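Local coordinates for uncharacterized protein UL16 (Human herpesvirus 5 strain ad169, PDB 2WY3) that helps the virus escape natural killer cells by blocking the KLRK1 receptor's interaction with ULBP1 and ULBP2 and retaining KLRK1 ligands inside the infected cell, at residues S10-A20 / R111-T122; L64-V72 / I83-R91. All coordinates share one frame; numbering follows the deposited sequence. Where two conformers were deposited one is given.

Contact 1. Residues S10-A20 / R111-T122; sequences STCRLNVTELA and RYDCLRCENGTT. With NAG (2-acetamido-2-deoxy-beta-D-glucopyranose), chain H.
Ser10 and Cys12 bring the N-terminal strand 10-13 onto the hairpin of strands 110-118 and 121-131, at the outer face of the six-stranded sheet in the immunoglobulin-like β-sandwich that forms the predicted extracellular part of UL16. Strand 10-13 pairs with strand 2-3 and crosses strand 111-118 at 123°, the axes approaching to 6.1 Å. With OG trans to the backbone N (chi1 179°), the Ser10 hydroxyl reaches the type I' turn from Glu118 to Thr121, where Gly120 N gives OG a weak but fairly straight hydrogen bond (3.4 Å, 162°). One residue on, Thr11 O receives a CA-H contact from Gly120 CA at 3.5 Å. Cys12 forms a disulfide with Cys117, tying the strand to the hairpin just before its turn; both cysteines have alternate conformers, so the fine sulfur geometry is doubtful. Beyond it two waters mediate: one joins Arg13 O to Thr122 OG1, and another links the same hydroxyl to Asn15 N. Leu14 CD1 meets Leu115 CD1 at 4.0 Å, the side chains nearly perpendicular. Asn15 carries an N-linked glycan, whose ring oxygen O5 comes near Glu18 CG. A further water bridges Val16 O and Arg111 NH2. Leu19 then turns inward; its CD2 meets Leu115 CD2 at 3.9 Å and also touches Thr122 CG2, so Leu14 and Leu19 each contact a different methyl of Leu115. Ala20 closes the segment, its CA standing 3.8 Å above the guanidinium plane of Arg111, displaced toward the rim. Two in-plane bonds fix the rotation of that group: Arg111 NE, at 2.8 Å, and NH2 both donate to Asp113 OD2, while Asp113 OD1 pairs with Arg127.

Contact 2. Residues L64-V72 / I83-R91; sequences LWLYQNDTV and ILQDGLKMR. With NAG (2-acetamido-2-deoxy-beta-D-glucopyranose), chain K.
Trp65 and Tyr67 point between the two sheets of the β-sandwich, reaching from one sheet to Gln85 and Gly87 on the edge strand of the other. Strands 64-68 and 84-89 run nearly parallel, 22° apart, with a closest axis separation of 7.9 Å, a spacing bridged by side chains. Trp65 CG lies between its backbone N and carbonyl carbon (chi1 76°), which turns the indole face to Gln85. Gln85 CG stands almost exactly over the five-membered ring, 3.4 Å from its centroid and 1° off the normal, a CH-pi contact; the amide, held by Asn75 and Phe76, is nearly coplanar in tilt with the indole. Farther along, Gly87 has no side chain, and its CA itself lies over the Tyr67 ring, 4.0 Å from the centroid. Asp86 OD1 approaches the edge of that ring, 3.4 Å from Tyr67 CE2, and a water connects it to Val72 N. Asp86 is also bound by the chain of another protein, OD2 by a polar side chain and OD1 by a basic one in a salt bridge. At the turn end of the contact, Lys89 NZ forms a salt bridge of 2.9 Å with Asp70 OD2 from above the carboxylate plane. The same type I' turn, joining strands 62-68 and 71-74, carries an N-linked sugar on Asn69 ND2. Beside strand 62-68 in its own sheet runs strand 49-55, whose Val51 and Ile49 touch Trp65 and Tyr67; Trp65 NE1 bonds Thr100 of strand 95-102.

From the N terminus, segment 10-20 passes over the outer face of the six-stranded sheet before the chain enters the sandwich. Returning at 111-122, the chain closes a long loop of about 90 residues as contact 1. Contact 2, between 64-72 and 83-91, closes a much shorter loop nested wholly inside it. Their centres are about 17 Å apart, and both use the same sheet from its two faces: contact 1 lies on the outside, whereas contact 2 links the inside to the three-stranded sheet. They meet at Leu64, whose CD2 packs 3.9 Å from Leu14 CD2, while Leu64 CD1 touches Leu115 CD1.

Contact 1. Residues S10-A20 / R111-T122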
loop_
_atom_site.group_PDB
_atom_site.type_symbol
_atom_site.label_atom_id
_atom_site.label_comp_id
_atom_site.label_asym_id
_atom_site.label_seq_id
_atom_site.Cartn_x
_atom_site.Cartn_y
_atom_site.Cartn_z
ATOM N N SER B 10 -17.259 -23.404 -1.010
ATOM C CA SER B 10 -16.369 -23.238 0.123
ATOM C C SER B 10 -16.875 -22.117 1.013
ATOM O O SER B 10 -16.399 -20.985 0.942
ATOM C CB SER B 10 -14.948 -22.947 -0.348
ATOM O OG SER B 10 -14.085 -22.767 0.754
ATOM N N THR B 11 -17.859 -22.437 1.844
ATOM C CA THR B 11 -18.436 -21.467 2.761
ATOM C C THR B 11 -18.134 -21.902 4.186
ATOM O O THR B 11 -18.114 -23.095 4.480
ATOM C CB THR B 11 -19.961 -21.366 2.578
ATOM O OG1 THR B 11 -20.253 -20.934 1.242
ATOM C CG2 THR B 11 -20.556 -20.375 3.575
ATOM N N CYS B 12 -17.887 -20.943 5.069
ATOM C CA CYS B 12 -17.639 -21.294 6.445
ATOM C C CYS B 12 -18.381 -20.358 7.397
ATOM O O CYS B 12 -18.534 -19.168 7.160
ATOM C CB CYS B 12 -16.127 -21.440 6.726
ATOM S SG CYS B 12 -15.044 -19.973 6.790
ATOM N N ARG B 13 -18.922 -20.947 8.456
ATOM C CA ARG B 13 -19.620 -20.145 9.458
ATOM C C ARG B 13 -18.584 -19.635 10.454
ATOM O O ARG B 13 -17.880 -20.424 11.082
ATOM C CB ARG B 13 -20.685 -20.976 10.174
ATOM C CG ARG B 13 -21.415 -20.240 11.291
ATOM C CD ARG B 13 -22.373 -19.201 10.745
ATOM N NE ARG B 13 -23.211 -19.745 9.680
ATOM C CZ ARG B 13 -24.314 -20.458 9.882
ATOM N NH1 ARG B 13 -24.723 -20.722 11.117
ATOM N NH2 ARG B 13 -25.010 -20.910 8.847
ATOM N N LEU B 14 -18.472 -18.318 10.592
ATOM C CA LEU B 14 -17.463 -17.751 11.474
ATOM C C LEU B 14 -17.782 -18.020 12.936
ATOM O O LEU B 14 -18.898 -17.782 13.393
ATOM C CB LEU B 14 -17.309 -16.240 11.241
ATOM C CG LEU B 14 -16.333 -15.554 12.195
ATOM C CD1 LEU B 14 -14.911 -16.063 11.954
ATOM C CD2 LEU B 14 -16.395 -14.040 12.031
ATOM N N ASN B 15 -16.804 -18.541 13.664
ATOM C CA ASN B 15 -16.921 -18.670 15.110
ATOM C C ASN B 15 -15.724 -17.974 15.725
ATOM O O ASN B 15 -14.617 -18.519 15.728
ATOM C CB ASN B 15 -16.955 -20.138 15.520
ATOM C CG ASN B 15 -17.140 -20.323 17.020
ATOM O OD1 ASN B 15 -16.766 -19.460 17.816
ATOM N ND2 ASN B 15 -17.719 -21.455 17.409
ATOM N N VAL B 16 -15.933 -16.761 16.231
ATOM C CA VAL B 16 -14.804 -15.935 16.658
ATOM C C VAL B 16 -14.035 -16.564 17.816
ATOM O O VAL B 16 -12.840 -16.298 17.996
ATOM C CB VAL B 16 -15.235 -14.481 17.014
ATOM C CG1 VAL B 16 -15.788 -13.774 15.775
ATOM C CG2 VAL B 16 -16.256 -14.495 18.144
ATOM N N THR B 17 -14.716 -17.407 18.583
ATOM C CA THR B 17 -14.099 -18.087 19.718
ATOM C C THR B 17 -13.019 -19.080 19.270
ATOM O O THR B 17 -12.160 -19.469 20.057
ATOM C CB THR B 17 -15.160 -18.818 20.564
ATOM O OG1 THR B 17 -16.222 -17.907 20.873
ATOM C CG2 THR B 17 -14.555 -19.341 21.857
ATOM N N GLU B 18 -13.058 -19.484 18.004
ATOM C CA GLU B 18 -12.098 -20.459 17.505
ATOM C C GLU B 18 -10.853 -19.793 16.920
ATOM O O GLU B 18 -9.849 -20.461 16.681
ATOM C CB GLU B 18 -12.732 -21.350 16.435
ATOM C CG GLU B 18 -13.806 -22.281 16.960
ATOM C CD GLU B 18 -14.531 -23.003 15.844
ATOM O OE1 GLU B 18 -14.191 -22.762 14.665
ATOM O OE2 GLU B 18 -15.441 -23.807 16.145
ATOM N N LEU B 19 -10.916 -18.484 16.697
ATOM C CA LEU B 19 -9.827 -17.811 15.978
ATOM C C LEU B 19 -8.485 -17.878 16.704
ATOM O O LEU B 19 -7.444 -18.035 16.069
ATOM C CB LEU B 19 -10.176 -16.347 15.679
ATOM C CG LEU B 19 -11.337 -16.125 14.711
ATOM C CD1 LEU B 19 -11.610 -14.632 14.560
ATOM C CD2 LEU B 19 -11.035 -16.761 13.368
ATOM N N ALA B 20 -8.498 -17.737 18.027
ATOM C CA ALA B 20 -7.242 -17.712 18.776
ATOM C C ALA B 20 -6.364 -18.937 18.500
ATOM O O ALA B 20 -5.144 -18.812 18.384
ATOM C CB ALA B 20 -7.500 -17.563 20.275
ATOM N N ARG B 111 -5.579 -7.820 18.292
ATOM C CA ARG B 111 -5.166 -8.814 17.286
ATOM C C ARG B 111 -6.045 -8.665 16.062
ATOM O O ARG B 111 -7.273 -8.714 16.186
ATOM C CB ARG B 111 -5.365 -10.210 17.882
ATOM C CG ARG B 111 -4.676 -11.361 17.147
ATOM C CD ARG B 111 -4.992 -12.699 17.837
ATOM N NE ARG B 111 -6.273 -13.230 17.388
ATOM C CZ ARG B 111 -7.264 -13.608 18.185
ATOM N NH1 ARG B 111 -7.135 -13.538 19.511
ATOM N NH2 ARG B 111 -8.386 -14.065 17.644
ATOM N N TYR B 112 -5.430 -8.481 14.890
ATOM C CA TYR B 112 -6.164 -8.344 13.627
ATOM C C TYR B 112 -5.891 -9.580 12.782
ATOM O O TYR B 112 -4.743 -9.823 12.402
ATOM C CB TYR B 112 -5.737 -7.067 12.866
ATOM C CG TYR B 112 -6.169 -5.802 13.599
ATOM C CD1 TYR B 112 -7.325 -5.121 13.221
ATOM C CD2 TYR B 112 -5.441 -5.318 14.686
ATOM C CE1 TYR B 112 -7.740 -3.973 13.901
ATOM C CE2 TYR B 112 -5.854 -4.165 15.373
ATOM C CZ TYR B 112 -7.000 -3.511 14.975
ATOM O OH TYR B 112 -7.413 -2.378 15.662
ATOM N N ASP B 113 -6.937 -10.357 12.512
ATOM C CA ASP B 113 -6.807 -11.626 11.792
ATOM C C ASP B 113 -7.446 -11.492 10.412
ATOM O O ASP B 113 -8.656 -11.289 10.311
ATOM C CB ASP B 113 -7.506 -12.763 12.556
ATOM C CG ASP B 113 -6.774 -13.155 13.838
ATOM O OD1 ASP B 113 -5.531 -13.170 13.831
ATOM O OD2 ASP B 113 -7.432 -13.446 14.858
ATOM N N CYS B 114 -6.644 -11.611 9.359
ATOM C CA CYS B 114 -7.182 -11.603 7.997
ATOM C C CYS B 114 -7.671 -12.990 7.651
ATOM O O CYS B 114 -6.902 -13.952 7.674
ATOM C CB CYS B 114 -6.127 -11.159 6.999
ATOM S SG CYS B 114 -5.769 -9.390 7.239
ATOM N N LEU B 115 -8.958 -13.080 7.312
ATOM C CA LEU B 115 -9.667 -14.346 7.268
ATOM C C LEU B 115 -9.922 -14.782 5.850
ATOM O O LEU B 115 -10.113 -13.947 4.973
ATOM C CB LEU B 115 -11.042 -14.198 7.935
ATOM C CG LEU B 115 -11.071 -13.666 9.370
ATOM C CD1 LEU B 115 -12.519 -13.651 9.877
ATOM C CD2 LEU B 115 -10.193 -14.525 10.259
ATOM N N ARG B 116 -9.939 -16.094 5.647
ATOM C CA ARG B 116 -10.383 -16.692 4.387
ATOM C C ARG B 116 -10.926 -18.080 4.646
ATOM O O ARG B 116 -10.410 -18.807 5.489
ATOM C CB ARG B 116 -9.230 -16.812 3.384
ATOM C CG ARG B 116 -9.719 -16.974 1.936
ATOM C CD ARG B 116 -8.583 -16.895 0.919
ATOM N NE ARG B 116 -9.145 -16.711 -0.427
ATOM C CZ ARG B 116 -8.430 -16.446 -1.511
ATOM N NH1 ARG B 116 -7.106 -16.338 -1.429
ATOM N NH2 ARG B 116 -9.040 -16.293 -2.676
ATOM N N CYS B 117 -11.921 -18.470 3.862
ATOM C CA CYS B 117 -12.480 -19.811 3.950
ATOM C C CYS B 117 -11.813 -20.727 2.926
ATOM O O CYS B 117 -11.764 -20.403 1.745
ATOM C CB CYS B 117 -13.986 -19.748 3.704
ATOM S SG CYS B 117 -14.849 -21.309 3.931
ATOM N N GLU B 118 -11.298 -21.864 3.378
ATOM C CA GLU B 118 -10.715 -22.832 2.460
ATOM C C GLU B 118 -11.272 -24.212 2.798
ATOM O O GLU B 118 -11.253 -24.631 3.958
ATOM C CB GLU B 118 -9.188 -22.826 2.547
ATOM C CG GLU B 118 -8.540 -23.937 1.718
ATOM C CD GLU B 118 -7.078 -24.179 2.066
ATOM O OE1 GLU B 118 -6.448 -23.301 2.695
ATOM O OE2 GLU B 118 -6.554 -25.255 1.705
ATOM N N ASN B 119 -11.792 -24.906 1.793
ATOM C CA ASN B 119 -12.393 -26.214 2.019
ATOM C C ASN B 119 -13.394 -26.172 3.164
ATOM O O ASN B 119 -13.494 -27.123 3.937
ATOM C CB ASN B 119 -11.316 -27.258 2.336
ATOM C CG ASN B 119 -10.315 -27.431 1.215
ATOM O OD1 ASN B 119 -10.515 -26.929 0.106
ATOM N ND2 ASN B 119 -9.225 -28.147 1.497
ATOM N N GLY B 120 -14.114 -25.061 3.293
ATOM C CA GLY B 120 -15.131 -24.951 4.321
ATOM C C GLY B 120 -14.617 -24.826 5.745
ATOM O O GLY B 120 -15.370 -25.036 6.700
ATOM N N THR B 121 -13.342 -24.484 5.898
ATOM C CA THR B 121 -12.794 -24.170 7.214
ATOM C C THR B 121 -12.181 -22.769 7.239
ATOM O O THR B 121 -11.647 -22.301 6.238
ATOM C CB THR B 121 -11.722 -25.187 7.648
ATOM O OG1 THR B 121 -11.314 -24.907 8.993
ATOM C CG2 THR B 121 -10.510 -25.111 6.735
ATOM N N THR B 122 -12.264 -22.108 8.386
ATOM C CA THR B 122 -11.690 -20.774 8.536
ATOM C C THR B 122 -10.164 -20.822 8.602
ATOM O O THR B 122 -9.584 -21.558 9.409
ATOM C CB THR B 122 -12.257 -20.073 9.785
ATOM O OG1 THR B 122 -13.683 -19.986 9.669
ATOM C CG2 THR B 122 -11.687 -18.678 9.915
HETATM C C1 NAG H . -17.600 -21.612 18.840
HETATM C C2 NAG H . -18.799 -22.526 19.100
HETATM C C3 NAG H . -18.773 -23.120 20.503
HETATM C C4 NAG H . -17.411 -23.715 20.816
HETATM C C5 NAG H . -16.289 -22.731 20.517
HETATM C C6 NAG H . -14.943 -23.430 20.660
HETATM C C7 NAG H . -20.905 -22.163 17.958
HETATM C C8 NAG H . -22.132 -21.314 17.802
HETATM N N2 NAG H . -20.037 -21.797 18.900
HETATM O O3 NAG H . -19.749 -24.133 20.603
HETATM O O4 NAG H . -17.366 -24.077 22.179
HETATM O O5 NAG H . -16.378 -22.227 19.198
HETATM O O6 NAG H . -14.858 -24.449 19.683
HETATM O O7 NAG H . -20.732 -23.146 17.238
HETATM O O HOH W 1 -13.662 -19.409 -0.062
HETATM O O HOH W 2 -15.609 -21.781 9.746
HETATM O O HOH W 3 -14.329 -19.687 12.624
HETATM O O HOH W 4 -11.147 -13.791 18.489
#

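Contact 2. Residues L64-V72 / I83-R91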
loop_
_atom_site.group_PDB
_atom_site.type_symbol
_atom_site.label_atom_id
_atom_site.label_comp_id
_atom_site.label_asym_id
_atom_site.label_seq_id
_atom_site.Cartn_x
_atom_site.Cartn_y
_atom_site.Cartn_z
ATOM N N LEU B 64 -15.480 -6.902 13.305
ATOM C CA LEU B 64 -15.300 -7.559 12.020
ATOM C C LEU B 64 -15.640 -6.603 10.898
ATOM O O LEU B 64 -16.632 -5.889 10.980
ATOM C CB LEU B 64 -16.260 -8.756 11.946
ATOM C CG LEU B 64 -16.238 -9.617 10.681
ATOM C CD1 LEU B 64 -14.942 -10.427 10.617
ATOM C CD2 LEU B 64 -17.462 -10.549 10.644
ATOM N N TRP B 65 -14.829 -6.585 9.847
ATOM C CA TRP B 65 -15.266 -5.969 8.603
ATOM C C TRP B 65 -15.132 -6.962 7.461
ATOM O O TRP B 65 -14.261 -7.830 7.502
ATOM C CB TRP B 65 -14.573 -4.619 8.324
ATOM C CG TRP B 65 -13.126 -4.586 7.822
ATOM C CD1 TRP B 65 -11.992 -4.487 8.583
ATOM C CD2 TRP B 65 -12.691 -4.527 6.447
ATOM N NE1 TRP B 65 -10.875 -4.402 7.762
ATOM C CE2 TRP B 65 -11.280 -4.426 6.452
ATOM C CE3 TRP B 65 -13.361 -4.556 5.213
ATOM C CZ2 TRP B 65 -10.520 -4.366 5.269
ATOM C CZ3 TRP B 65 -12.606 -4.503 4.033
ATOM C CH2 TRP B 65 -11.198 -4.411 4.076
ATOM N N LEU B 66 -16.017 -6.854 6.474
ATOM C CA LEU B 66 -16.128 -7.861 5.421
ATOM C C LEU B 66 -16.151 -7.232 4.028
ATOM O O LEU B 66 -16.647 -6.128 3.844
ATOM C CB LEU B 66 -17.404 -8.698 5.603
ATOM C CG LEU B 66 -17.527 -9.519 6.892
ATOM C CD1 LEU B 66 -18.905 -10.163 6.970
ATOM C CD2 LEU B 66 -16.411 -10.570 6.965
ATOM N N TYR B 67 -15.620 -7.977 3.061
ATOM C CA TYR B 67 -15.424 -7.498 1.693
ATOM C C TYR B 67 -15.929 -8.563 0.724
ATOM O O TYR B 67 -15.704 -9.758 0.938
ATOM C CB TYR B 67 -13.926 -7.266 1.482
ATOM C CG TYR B 67 -13.536 -6.396 0.310
ATOM C CD1 TYR B 67 -12.867 -6.933 -0.789
ATOM C CD2 TYR B 67 -13.799 -5.027 0.320
ATOM C CE1 TYR B 67 -12.487 -6.123 -1.859
ATOM C CE2 TYR B 67 -13.421 -4.227 -0.725
ATOM C CZ TYR B 67 -12.759 -4.776 -1.806
ATOM O OH TYR B 67 -12.395 -3.961 -2.851
ATOM N N GLN B 68 -16.636 -8.142 -0.322
ATOM C CA GLN B 68 -17.153 -9.071 -1.328
ATOM C C GLN B 68 -17.366 -8.335 -2.637
ATOM O O GLN B 68 -17.954 -7.250 -2.657
ATOM C CB GLN B 68 -18.487 -9.683 -0.873
ATOM C CG GLN B 68 -19.054 -10.785 -1.798
ATOM C CD GLN B 68 -20.483 -11.176 -1.429
ATOM O OE1 GLN B 68 -21.227 -10.369 -0.873
ATOM N NE2 GLN B 68 -20.872 -12.416 -1.746
ATOM N N ASN B 69 -16.917 -8.934 -3.734
ATOM C CA ASN B 69 -17.104 -8.323 -5.043
ATOM C C ASN B 69 -16.626 -6.870 -5.029
ATOM O O ASN B 69 -17.342 -5.957 -5.444
ATOM C CB ASN B 69 -18.573 -8.414 -5.454
ATOM C CG ASN B 69 -18.779 -8.191 -6.936
ATOM O OD1 ASN B 69 -17.824 -8.148 -7.715
ATOM N ND2 ASN B 69 -20.034 -8.069 -7.333
ATOM N N ASP B 70 -15.412 -6.678 -4.515
ATOM C CA ASP B 70 -14.736 -5.377 -4.506
ATOM C C ASP B 70 -15.475 -4.266 -3.767
ATOM O O ASP B 70 -15.277 -3.086 -4.062
ATOM C CB ASP B 70 -14.411 -4.934 -5.933
ATOM C CG ASP B 70 -13.564 -5.950 -6.671
ATOM O OD1 ASP B 70 -12.517 -6.358 -6.122
ATOM O OD2 ASP B 70 -13.947 -6.343 -7.794
ATOM N N THR B 71 -16.305 -4.636 -2.798
ATOM C CA THR B 71 -17.015 -3.646 -1.996
ATOM C C THR B 71 -17.040 -4.065 -0.539
ATOM O O THR B 71 -17.172 -5.239 -0.242
ATOM C CB THR B 71 -18.481 -3.503 -2.445
ATOM O OG1 THR B 71 -18.558 -3.563 -3.873
ATOM C CG2 THR B 71 -19.069 -2.186 -1.947
ATOM N N VAL B 72 -16.940 -3.098 0.367
ATOM C CA VAL B 72 -17.153 -3.372 1.784
ATOM C C VAL B 72 -18.626 -3.709 2.011
ATOM O O VAL B 72 -19.509 -2.909 1.668
ATOM C CB VAL B 72 -16.781 -2.143 2.637
ATOM C CG1 VAL B 72 -17.288 -2.295 4.062
ATOM C CG2 VAL B 72 -15.269 -1.918 2.614
ATOM N N ILE B 83 -8.477 4.926 9.413
ATOM C CA ILE B 83 -7.834 5.763 8.401
ATOM C C ILE B 83 -8.131 5.150 7.033
ATOM O O ILE B 83 -8.412 5.857 6.049
ATOM C CB ILE B 83 -6.310 5.804 8.630
ATOM C CG1 ILE B 83 -6.011 6.512 9.959
ATOM C CG2 ILE B 83 -5.595 6.494 7.448
ATOM C CD1 ILE B 83 -4.614 6.293 10.488
ATOM N N LEU B 84 -8.053 3.824 6.982
ATOM C CA LEU B 84 -8.380 3.066 5.785
ATOM C C LEU B 84 -8.949 1.713 6.189
ATOM O O LEU B 84 -8.404 1.031 7.065
ATOM C CB LEU B 84 -7.142 2.859 4.923
ATOM C CG LEU B 84 -7.305 2.123 3.583
ATOM C CD1 LEU B 84 -8.383 2.771 2.716
ATOM C CD2 LEU B 84 -5.969 2.134 2.851
ATOM N N GLN B 85 -10.039 1.324 5.541
ATOM C CA GLN B 85 -10.682 0.046 5.831
ATOM C C GLN B 85 -11.397 -0.427 4.565
ATOM O O GLN B 85 -12.631 -0.382 4.467
ATOM C CB GLN B 85 -11.680 0.219 6.985
ATOM C CG GLN B 85 -12.286 -1.098 7.514
ATOM C CD GLN B 85 -13.789 -0.962 7.761
ATOM O OE1 GLN B 85 -14.235 -0.828 8.903
ATOM N NE2 GLN B 85 -14.575 -0.990 6.679
ATOM N N ASP B 86 -10.614 -0.879 3.591
ATOM C CA ASP B 86 -11.147 -1.167 2.268
ATOM C C ASP B 86 -10.182 -2.075 1.528
ATOM O O ASP B 86 -9.042 -2.273 1.958
ATOM C CB ASP B 86 -11.294 0.163 1.510
ATOM C CG ASP B 86 -12.255 0.083 0.330
ATOM O OD1 ASP B 86 -12.875 -0.974 0.085
ATOM O OD2 ASP B 86 -12.391 1.114 -0.355
ATOM N N GLY B 87 -10.631 -2.618 0.403
ATOM C CA GLY B 87 -9.779 -3.472 -0.400
ATOM C C GLY B 87 -9.417 -2.782 -1.702
ATOM O O GLY B 87 -10.023 -1.774 -2.077
ATOM N N LEU B 88 -8.422 -3.320 -2.392
ATOM C CA LEU B 88 -8.120 -2.857 -3.743
ATOM C C LEU B 88 -7.521 -3.999 -4.547
ATOM O O LEU B 88 -6.871 -4.876 -4.000
ATOM C CB LEU B 88 -7.184 -1.652 -3.722
ATOM C CG LEU B 88 -5.750 -1.741 -3.209
ATOM C CD1 LEU B 88 -4.882 -2.631 -4.089
ATOM C CD2 LEU B 88 -5.186 -0.328 -3.186
ATOM N N LYS B 89 -7.752 -3.988 -5.850
ATOM C CA LYS B 89 -7.202 -5.025 -6.709
ATOM C C LYS B 89 -5.975 -4.501 -7.437
ATOM O O LYS B 89 -6.002 -3.412 -8.007
ATOM C CB LYS B 89 -8.238 -5.478 -7.739
ATOM C CG LYS B 89 -9.281 -6.433 -7.186
ATOM C CD LYS B 89 -10.171 -6.985 -8.292
ATOM C CE LYS B 89 -10.992 -5.883 -8.942
ATOM N NZ LYS B 89 -11.953 -6.425 -9.944
ATOM N N MET B 90 -4.902 -5.281 -7.437
ATOM C CA MET B 90 -3.707 -4.887 -8.177
ATOM C C MET B 90 -3.936 -5.100 -9.663
ATOM O O MET B 90 -4.745 -5.941 -10.048
ATOM C CB MET B 90 -2.501 -5.701 -7.708
ATOM C CG MET B 90 -2.086 -5.362 -6.288
ATOM S SD MET B 90 -0.637 -6.289 -5.733
ATOM C CE MET B 90 0.698 -5.504 -6.648
ATOM N N ARG B 91 -3.207 -4.356 -10.492
ATOM C CA ARG B 91 -3.359 -4.476 -11.936
ATOM C C ARG B 91 -2.357 -5.449 -12.564
ATOM O O ARG B 91 -2.662 -6.107 -13.559
ATOM C CB ARG B 91 -3.256 -3.097 -12.602
ATOM C CG ARG B 91 -4.393 -2.154 -12.246
ATOM C CD ARG B 91 -4.298 -0.859 -13.044
ATOM N NE ARG B 91 -4.280 -1.102 -14.485
ATOM C CZ ARG B 91 -5.354 -1.054 -15.267
ATOM N NH1 ARG B 91 -6.543 -0.767 -14.752
ATOM N NH2 ARG B 91 -5.240 -1.289 -16.567
HETATM C C1 NAG K . -20.112 -7.811 -8.748
HETATM C C2 NAG K . -21.368 -8.597 -9.133
HETATM C C3 NAG K . -21.780 -8.295 -10.566
HETATM C C4 NAG K . -21.961 -6.796 -10.713
HETATM C C5 NAG K . -20.673 -6.080 -10.324
HETATM C C6 NAG K . -20.858 -4.571 -10.404
HETATM C C7 NAG K . -21.855 -10.711 -8.052
HETATM C C8 NAG K . -21.727 -12.204 -8.099
HETATM N N2 NAG K . -21.171 -10.025 -8.965
HETATM O O3 NAG K . -22.985 -8.952 -10.886
HETATM O O4 NAG K . -22.298 -6.496 -12.049
HETATM O O5 NAG K . -20.259 -6.426 -9.015
HETATM O O6 NAG K . -19.599 -3.946 -10.301
HETATM O O7 NAG K . -22.563 -10.174 -7.200
HETATM O O HOH W 5 -15.722 -0.431 -0.449
#